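Local coordinates for ribulose bisphosphate carboxylase small chain (Galdieria sulphuraria, PDB 4F0H), which forms the small subunit of RuBisCO, the enzyme that fixes carbon dioxide onto ribulose 1,5-bisphosphate, and probably helps hold its sixteen-chain assembly together, at residues B[86-89]-B[90-93]; B[23-26]-B[27-31]. All coordinates share one frame; numbering follows the deposited sequence.

Contact 1. Residues B[86-89]-B[90-93]; sequences SSER and GIES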
loop_
_atom_site.group_PDB
_atom_site.type_symbol
_atom_site.label_atom_id
_atom_site.label_comp_id
_atom_site.label_asym_id
_atom_site.label_seq_id
_atom_site.Cartn_x
_atom_site.Cartn_y
_atom_site.Cartn_z
ATOM N N SER B 86 -25.685 -3.525 38.999
ATOM C CA SER B 86 -24.775 -3.080 40.049
ATOM C C SER B 86 -24.167 -1.733 39.673
ATOM O O SER B 86 -23.752 -1.511 38.500
ATOM C CB SER B 86 -23.662 -4.074 40.219
ATOM O OG SER B 86 -22.611 -3.433 40.948
ATOM N N SER B 87 -24.085 -0.835 40.654
ATOM C CA SER B 87 -23.547 0.483 40.393
ATOM C C SER B 87 -22.199 0.569 41.050
ATOM O O SER B 87 -21.627 1.640 41.175
ATOM C CB SER B 87 -24.477 1.557 40.934
ATOM O OG SER B 87 -24.557 1.397 42.371
ATOM N N GLU B 88 -21.673 -0.579 41.451
ATOM C CA GLU B 88 -20.382 -0.606 42.064
ATOM C C GLU B 88 -19.294 -0.193 41.048
ATOM O O GLU B 88 -19.291 -0.711 39.960
ATOM C CB GLU B 88 -20.108 -1.999 42.594
ATOM C CG GLU B 88 -18.788 -2.101 43.302
ATOM C CD GLU B 88 -18.433 -3.562 43.627
ATOM O OE1 GLU B 88 -17.294 -4.014 43.327
ATOM O OE2 GLU B 88 -19.288 -4.283 44.164
ATOM N N ARG B 89 -18.436 0.766 41.406
ATOM C CA ARG B 89 -17.388 1.273 40.508
ATOM C C ARG B 89 -16.583 0.137 39.908
ATOM O O ARG B 89 -16.167 -0.800 40.590
ATOM C CB ARG B 89 -16.386 2.139 41.310
ATOM C CG ARG B 89 -15.314 2.785 40.436
ATOM C CD ARG B 89 -14.149 3.357 41.278
ATOM N NE ARG B 89 -13.157 3.988 40.398
ATOM C CZ ARG B 89 -12.236 4.866 40.791
ATOM N NH1 ARG B 89 -12.168 5.237 42.062
ATOM N NH2 ARG B 89 -11.387 5.379 39.920
ATOM N N GLY B 90 -16.330 0.211 38.614
ATOM C CA GLY B 90 -15.607 -0.880 37.999
ATOM C C GLY B 90 -16.506 -2.026 37.560
ATOM O O GLY B 90 -16.030 -2.919 36.820
ATOM N N ILE B 91 -17.788 -2.021 37.994
ATOM C CA ILE B 91 -18.725 -3.036 37.489
ATOM C C ILE B 91 -19.712 -2.230 36.686
ATOM O O ILE B 91 -19.657 -2.203 35.463
ATOM C CB ILE B 91 -19.367 -3.857 38.647
ATOM C CG1 ILE B 91 -18.253 -4.577 39.399
ATOM C CG2 ILE B 91 -20.342 -4.853 38.128
ATOM C CD1 ILE B 91 -18.738 -5.608 40.441
ATOM N N GLU B 92 -20.583 -1.517 37.365
ATOM C CA GLU B 92 -21.512 -0.636 36.668
ATOM C C GLU B 92 -22.182 -1.290 35.450
ATOM O O GLU B 92 -22.102 -0.806 34.296
ATOM C CB GLU B 92 -20.809 0.675 36.298
ATOM C CG GLU B 92 -20.247 1.429 37.487
ATOM C CD GLU B 92 -19.279 2.543 37.097
ATOM O OE1 GLU B 92 -19.692 3.714 36.944
ATOM O OE2 GLU B 92 -18.075 2.259 36.983
ATOM N N SER B 93 -22.886 -2.379 35.715
ATOM C CA SER B 93 -23.360 -3.234 34.654
ATOM C C SER B 93 -24.330 -4.207 35.270
ATOM O O SER B 93 -24.515 -4.231 36.499
ATOM C CB SER B 93 -22.199 -4.057 34.065
ATOM O OG SER B 93 -22.593 -4.707 32.811
#

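Contact 2. Residues B[23-26]-B[27-31]; sequences IDYM and ISKKL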
loop_
_atom_site.group_PDB
_atom_site.type_symbol
_atom_site.label_atom_id
_atom_site.label_comp_id
_atom_site.label_asym_id
_atom_site.label_seq_id
_atom_site.Cartn_x
_atom_site.Cartn_y
_atom_site.Cartn_z
ATOM N N ILE B 23 -34.925 -12.146 44.412
ATOM C CA ILE B 23 -35.049 -10.711 44.741
ATOM C C ILE B 23 -34.316 -10.385 46.070
ATOM O O ILE B 23 -33.555 -9.416 46.152
ATOM C CB ILE B 23 -36.518 -10.274 44.868
ATOM C CG1 ILE B 23 -37.366 -10.681 43.663
ATOM C CG2 ILE B 23 -36.642 -8.791 44.982
ATOM C CD1 ILE B 23 -36.581 -10.698 42.421
ATOM N N ASP B 24 -34.544 -11.200 47.113
ATOM C CA ASP B 24 -33.773 -11.066 48.353
ATOM C C ASP B 24 -32.246 -10.941 48.084
ATOM O O ASP B 24 -31.558 -10.076 48.615
ATOM C CB ASP B 24 -34.064 -12.264 49.252
ATOM C CG ASP B 24 -35.431 -12.153 49.967
ATOM O OD1 ASP B 24 -36.040 -13.188 50.286
ATOM O OD2 ASP B 24 -35.909 -11.019 50.219
ATOM N N TYR B 25 -31.709 -11.801 47.228
ATOM C CA TYR B 25 -30.291 -11.755 46.995
ATOM C C TYR B 25 -29.932 -10.382 46.353
ATOM O O TYR B 25 -29.007 -9.662 46.786
ATOM C CB TYR B 25 -29.888 -12.967 46.102
ATOM C CG TYR B 25 -28.540 -12.788 45.416
ATOM C CD1 TYR B 25 -27.342 -13.085 46.066
ATOM C CD2 TYR B 25 -28.492 -12.325 44.073
ATOM C CE1 TYR B 25 -26.095 -12.883 45.415
ATOM C CE2 TYR B 25 -27.274 -12.119 43.408
ATOM C CZ TYR B 25 -26.083 -12.389 44.088
ATOM O OH TYR B 25 -24.907 -12.166 43.382
ATOM N N MET B 26 -30.667 -10.033 45.301
ATOM C CA MET B 26 -30.451 -8.748 44.631
ATOM C C MET B 26 -30.453 -7.574 45.608
ATOM O O MET B 26 -29.637 -6.656 45.508
ATOM C CB MET B 26 -31.482 -8.537 43.505
ATOM C CG MET B 26 -31.462 -9.759 42.575
ATOM S SD MET B 26 -32.633 -9.609 41.234
ATOM C CE MET B 26 -32.013 -8.173 40.453
ATOM N N ILE B 27 -31.388 -7.619 46.548
ATOM C CA ILE B 27 -31.560 -6.555 47.513
ATOM C C ILE B 27 -30.365 -6.528 48.428
ATOM O O ILE B 27 -29.854 -5.470 48.752
ATOM C CB ILE B 27 -32.845 -6.729 48.313
ATOM C CG1 ILE B 27 -34.106 -6.528 47.439
ATOM C CG2 ILE B 27 -32.928 -5.735 49.499
ATOM C CD1 ILE B 27 -35.373 -6.699 48.266
ATOM N N SER B 28 -29.904 -7.702 48.839
ATOM C CA SER B 28 -28.798 -7.761 49.756
ATOM C C SER B 28 -27.566 -7.246 49.031
ATOM O O SER B 28 -26.684 -6.732 49.665
ATOM C CB SER B 28 -28.607 -9.191 50.221
ATOM O OG SER B 28 -27.916 -9.877 49.170
ATOM N N LYS B 29 -27.553 -7.308 47.696
ATOM C CA LYS B 29 -26.428 -6.833 46.884
ATOM C C LYS B 29 -26.581 -5.376 46.499
ATOM O O LYS B 29 -25.778 -4.809 45.758
ATOM C CB LYS B 29 -26.393 -7.614 45.574
ATOM C CG LYS B 29 -25.425 -8.775 45.562
ATOM C CD LYS B 29 -25.291 -9.336 46.934
ATOM C CE LYS B 29 -23.965 -10.125 47.046
ATOM N NZ LYS B 29 -22.997 -9.715 45.940
ATOM N N LYS B 30 -27.680 -4.794 46.902
ATOM C CA LYS B 30 -27.905 -3.402 46.675
ATOM C C LYS B 30 -28.113 -3.099 45.189
ATOM O O LYS B 30 -27.742 -2.017 44.746
ATOM C CB LYS B 30 -26.699 -2.635 47.230
ATOM C CG LYS B 30 -26.544 -2.898 48.750
ATOM C CD LYS B 30 -25.083 -2.927 49.249
ATOM C CE LYS B 30 -24.433 -1.526 49.092
ATOM N NZ LYS B 30 -23.367 -1.193 50.092
ATOM N N LEU B 31 -28.694 -4.030 44.433
ATOM C CA LEU B 31 -28.896 -3.808 42.996
ATOM C C LEU B 31 -30.131 -2.940 42.638
ATOM O O LEU B 31 -31.139 -2.992 43.340
ATOM C CB LEU B 31 -29.065 -5.161 42.329
ATOM C CG LEU B 31 -27.980 -6.174 42.605
ATOM C CD1 LEU B 31 -28.229 -7.392 41.665
ATOM C CD2 LEU B 31 -26.544 -5.588 42.349
#

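Contact 1. Residues B[86-89]-B[90-93]
I91 meets both S86 and E88 by using its two branches. CD1 lies against the carboxylate of E88, 3.6 Å from I91 CD1 to E88 OE1, the two side chains slanting past one another. CG2 reaches the hydroxyl of S86, with I91 CG2 and S86 OG 3.9 Å apart. That hydroxyl is turned forward into the loop: with OG opposite the backbone N (chi1 163°) it accepts a hydrogen bond from the amide of E88, S86 OG to E88 N 3.0 Å, an ST turn that fixes the start of the loop. The loop itself is a type II beta turn over residues 88–91, closed by I91 N to E88 O at 2.8 Å, with G90 at a positive-phi position where a CB would clash with R89 O. E92 N adds a weak bond to the same carbonyl. Below the turn, E92 and S93 both face S86, forming a G1 beta bulge that joins strands 79-86 and 93-101; S86 N gives a bond to S93 O (2.8 Å) and S93 N returns one to S86 O. E92 leaves its backbone with CG beside its own N (chi1 -59°), an extended chain then carrying the carboxylate across to the tip. There G90 N donates to E92 OE2 at 3.1 Å, meeting it on the anti side and 28° out of the carboxylate plane, while OE1 accepts from an aromatic side chain and the backbone of a chain of another protein, presumably a large subunit. Replacing E92 with an alanine would probably leave G90 N and that aromatic donor without their acceptor. R89 extends outward instead, its NH2 in a salt bridge with an acidic side chain of that same neighbouring chain.

Contact 2. Residues B[23-26]-B[27-31]
Y25 and K29 make the aliphatic-aromatic part of this contact: the lysine chain, bent at two torsions, brings CG over one face of the tyrosine ring, and K29 CE comes within 3.8 Å of Y25 CE1. With CG of Y25 opposite the backbone N (chi1 161°), the ring leans along the helix toward the lysine. Other apolar contacts follow: one turn apart, I23 CG2 meets I27 CD1 at 4.1 Å, while past the helix end L31 comes back to M26, crossing it at about a right angle, with M26 CB 3.9 Å from L31 CD1; both M26 and L31 also pack on I96 of strand 93-101. The hydrogen bonds end helix 16-28 in a Schellman motif: L31 N reaches back to M26 O at 3.0 Å in a nearly straight bond (175°), K30 N donates to I27 O, and K30 takes the positive phi that turns the chain toward strand 32-38. Side-chain bonding is added by S28, whose OG donates to Y25 O at 2.6 Å, in the carbonyl plane and on a lone pair. Y25 O is thus gripped twice, because K29 N also binds it in the helical i to i+4 pattern.

Both contacts are local and partly buried, with centres about 14 Å apart. Contact 1 ends a hairpin of two strands in the four-stranded sheet; contact 2 ends the helix that leads into strand 32-38, a neighbour of 79-86 in that sheet. They meet directly where L31 CD2 packs on S86 CA at 3.8 Å. S86, E92 and S93 are buried in contact 1, as are I23, M26 and L31 in contact 2, while E88-G90 and S28-K30 are exposed. The hairpin is chiefly polar, and its R89, E92 and S93 bind chains of another protein, whereas the helix end turns M26 and L31 onto the sheet and I23 onto helix 61-74.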